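Local coordinates for protein type III Pentaketide Synthase (Neurospora crassa, PDB 3EUO) that probably builds pentaketide products as a type III polyketide synthase, an acyltransferase of the chalcone and stilbene synthase family, at residues A149-A154 with L227-R232. Residues are numbered along the deposited sequence; the frame is centred on the assembly and turned at random.
Sequences ALRTAA and LGWENR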
ATOM      1  N   ALA A 149       7.544  -5.359   4.299  1.00 11.68           N
ATOM      2  CA  ALA A 149       7.019  -4.590   5.421  1.00 12.01           C
ATOM      3  C   ALA A 149       8.085  -4.406   6.498  1.00 12.09           C
ATOM      4  O   ALA A 149       8.224  -3.318   7.049  1.00 12.04           O
ATOM      5  CB  ALA A 149       5.768  -5.265   5.996  1.00 12.17           C
ATOM      6  N   LEU A 150       8.845  -5.467   6.776  1.00 11.96           N
ATOM      7  CA  LEU A 150       9.921  -5.386   7.760  1.00 12.12           C
ATOM      8  C   LEU A 150      10.982  -4.338   7.386  1.00 12.03           C
ATOM      9  O   LEU A 150      11.408  -3.560   8.238  1.00 11.90           O
ATOM     10  CB  LEU A 150      10.584  -6.757   7.977  1.00 12.39           C
ATOM     11  CG  LEU A 150      11.606  -6.830   9.118  1.00 12.84           C
ATOM     12  CD1 LEU A 150      10.955  -6.612  10.490  1.00 12.21           C
ATOM     13  CD2 LEU A 150      12.362  -8.150   9.071  1.00 12.14           C
ATOM     14  N   ARG A 151      11.393  -4.334   6.119  1.00 12.12           N
ATOM     15  CA  ARG A 151      12.416  -3.406   5.635  1.00 12.81           C
ATOM     16  C   ARG A 151      11.896  -1.968   5.654  1.00 13.00           C
ATOM     17  O   ARG A 151      12.621  -1.028   6.022  1.00 12.65           O
ATOM     18  CB  ARG A 151      12.855  -3.816   4.221  1.00 13.12           C
ATOM     19  CG  ARG A 151      13.833  -2.850   3.539  1.00 13.35           C
ATOM     20  CD  ARG A 151      14.292  -3.364   2.163  1.00 13.66           C
ATOM     21  NE  ARG A 151      13.172  -3.802   1.333  1.00 14.90           N
ATOM     22  CZ  ARG A 151      12.314  -2.977   0.735  1.00 15.77           C
ATOM     23  NH1 ARG A 151      12.454  -1.662   0.867  1.00 15.36           N
ATOM     24  NH2 ARG A 151      11.311  -3.471   0.012  1.00 16.51           N
ATOM     25  N   THR A 152      10.638  -1.800   5.257  1.00 12.59           N
ATOM     26  CA  THR A 152       9.990  -0.496   5.305  1.00 12.53           C
ATOM     27  C   THR A 152       9.935  -0.005   6.754  1.00 12.38           C
ATOM     28  O   THR A 152      10.315   1.125   7.029  1.00 12.39           O
ATOM     29  CB  THR A 152       8.586  -0.537   4.692  1.00 12.52           C
ATOM     30  OG1 THR A 152       8.690  -0.961   3.325  1.00 12.85           O
ATOM     31  CG2 THR A 152       7.930   0.849   4.740  1.00 12.62           C
ATOM     32  N   ALA A 153       9.493  -0.872   7.664  1.00 12.45           N
ATOM     33  CA  ALA A 153       9.515  -0.573   9.099  1.00 12.21           C
ATOM     34  C   ALA A 153      10.907  -0.176   9.608  1.00 12.37           C
ATOM     35  O   ALA A 153      11.023   0.720  10.441  1.00 11.75           O
ATOM     36  CB  ALA A 153       8.978  -1.740   9.903  1.00 12.29           C
ATOM     37  N   ALA A 154      11.952  -0.847   9.116  1.00 12.18           N
ATOM     38  CA  ALA A 154      13.325  -0.524   9.514  1.00 12.39           C
ATOM     39  C   ALA A 154      13.683   0.905   9.122  1.00 12.03           C
ATOM     40  O   ALA A 154      14.224   1.660   9.930  1.00 12.55           O
ATOM     41  CB  ALA A 154      14.319  -1.515   8.901  1.00 11.96           C
ATOM     42  N   LEU A 227      20.016  -6.500  11.256  1.00 15.74           N
ATOM     43  CA  LEU A 227      21.332  -5.927  10.956  1.00 15.81           C
ATOM     44  C   LEU A 227      21.433  -5.302   9.577  1.00 15.63           C
ATOM     45  O   LEU A 227      22.183  -4.348   9.367  1.00 15.16           O
ATOM     46  CB  LEU A 227      22.432  -6.981  11.118  1.00 15.98           C
ATOM     47  CG  LEU A 227      22.560  -7.647  12.495  1.00 17.42           C
ATOM     48  CD1 LEU A 227      23.701  -8.661  12.485  1.00 18.23           C
ATOM     49  CD2 LEU A 227      22.749  -6.623  13.604  1.00 17.79           C
ATOM     50  N   GLY A 228      20.699  -5.856   8.626  1.00 15.00           N
ATOM     51  CA  GLY A 228      20.777  -5.369   7.266  1.00 14.89           C
ATOM     52  C   GLY A 228      19.770  -6.050   6.378  1.00 15.13           C
ATOM     53  O   GLY A 228      19.091  -6.998   6.790  1.00 14.95           O
ATOM     54  N   TRP A 229      19.681  -5.558   5.152  1.00 15.06           N
ATOM     55  CA  TRP A 229      18.672  -6.032   4.221  1.00 15.32           C
ATOM     56  C   TRP A 229      19.092  -5.733   2.803  1.00 15.60           C
ATOM     57  O   TRP A 229      19.872  -4.800   2.557  1.00 15.84           O
ATOM     58  CB  TRP A 229      17.307  -5.394   4.524  1.00 15.23           C
ATOM     59  CG  TRP A 229      17.360  -3.905   4.692  1.00 14.91           C
ATOM     60  CD1 TRP A 229      17.267  -2.969   3.711  1.00 15.43           C
ATOM     61  CD2 TRP A 229      17.519  -3.186   5.923  1.00 14.63           C
ATOM     62  NE1 TRP A 229      17.350  -1.704   4.248  1.00 15.21           N
ATOM     63  CE2 TRP A 229      17.508  -1.809   5.606  1.00 14.83           C
ATOM     64  CE3 TRP A 229      17.672  -3.574   7.262  1.00 14.39           C
ATOM     65  CZ2 TRP A 229      17.654  -0.810   6.581  1.00 15.22           C
ATOM     66  CZ3 TRP A 229      17.814  -2.580   8.236  1.00 14.88           C
ATOM     67  CH2 TRP A 229      17.805  -1.215   7.884  1.00 15.55           C
ATOM     68  N   GLU A 230      18.588  -6.549   1.881  1.00 15.67           N
ATOM     69  CA  GLU A 230      18.753  -6.346   0.448  1.00 16.48           C
ATOM     70  C   GLU A 230      17.413  -6.520  -0.241  1.00 16.51           C
ATOM     71  O   GLU A 230      16.618  -7.382   0.139  1.00 16.26           O
ATOM     72  CB  GLU A 230      19.749  -7.354  -0.147  1.00 16.82           C
ATOM     73  CG  GLU A 230      21.189  -7.160   0.274  1.00 18.90           C
ATOM     74  CD  GLU A 230      21.810  -5.859  -0.203  1.00 22.05           C
ATOM     75  OE1 GLU A 230      21.568  -5.462  -1.362  1.00 23.26           O
ATOM     76  OE2 GLU A 230      22.545  -5.235   0.593  1.00 23.74           O
ATOM     77  N   ASN A 231      17.173  -5.701  -1.257  1.00 16.35           N
ATOM     78  CA  ASN A 231      16.004  -5.851  -2.100  1.00 16.42           C
ATOM     79  C   ASN A 231      16.408  -5.653  -3.557  1.00 16.40           C
ATOM     80  O   ASN A 231      17.186  -4.757  -3.867  1.00 16.10           O
ATOM     81  CB  ASN A 231      14.890  -4.880  -1.678  1.00 16.79           C
ATOM     82  CG  ASN A 231      15.271  -3.428  -1.870  1.00 17.40           C
ATOM     83  OD1 ASN A 231      16.114  -2.896  -1.152  1.00 18.26           O
ATOM     84  ND2 ASN A 231      14.652  -2.778  -2.848  1.00 18.79           N
ATOM     85  N   ARG A 232      15.902  -6.512  -4.436  1.00 16.58           N
ATOM     86  CA  ARG A 232      16.221  -6.445  -5.868  1.00 16.95           C
ATOM     87  C   ARG A 232      14.981  -6.803  -6.658  1.00 16.31           C
ATOM     88  O   ARG A 232      14.152  -7.573  -6.183  1.00 16.47           O
ATOM     89  CB  ARG A 232      17.305  -7.465  -6.237  1.00 17.60           C
ATOM     90  CG  ARG A 232      18.706  -7.177  -5.731  1.00 22.55           C
ATOM     91  CD  ARG A 232      19.635  -6.712  -6.864  1.00 29.01           C
ATOM     92  NE  ARG A 232      20.948  -6.294  -6.356  1.00 33.58           N
ATOM     93  CZ  ARG A 232      21.791  -5.472  -6.990  1.00 35.37           C
ATOM     94  NH1 ARG A 232      21.473  -4.942  -8.168  1.00 36.86           N
ATOM     95  NH2 ARG A 232      22.954  -5.156  -6.431  1.00 36.30           N
TER
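R151 and A154, one turn apart on helix 145-162, lie over the same face of the W229 indole, which rises from strand 224-233. Each takes one ring: CG of R151 stands 3.8 Å from the centroid of the five-membered ring, and CB of A154 stands 4.0 Å from that of the six-membered ring. Both are CH-pi contacts, and the methyl group of an alanine is small enough to let the broad indole come close, its CB lying 3.6 Å from W229 CH2. Beside it the extended start of the arginine, with CG anti to the backbone N (chi1 175°), lays that carbon over the ring face and brings R151 CD to 3.4 Å from W229 CD1. The chain then bends at chi3 and carries the guanidinium on to N231, whose amide stacks on it with the two planes 21° apart and N231 CG 3.8 Å above the guanidinium plane, offset toward its rim. A flat amide can lie against this group, and its own polar atoms are bonded elsewhere; R151 forms salt bridges with E372 and with E134 of the second subunit. Without the indole, as with an alanine at W229, the R151 methylenes and A154 methyl would probably lose the surface they pack on, leaving the arginine chain freer to shift. The tight part is thus the indole face under R151 and A154, together with N231 against the guanidinium. Toward L227 and G228 the strand runs clear of the helix segment, and these residues, like W229 itself, are partly exposed. The segment axes approach to 9.7 Å at their closest, a distance filled mostly by the indole and the R151 chain. Helix 145-162, just after the modified C143, is consistent with the buried central helix layer of the five-layered alpha-beta-alpha-beta-alpha thiolase fold, here facing strand 224-233.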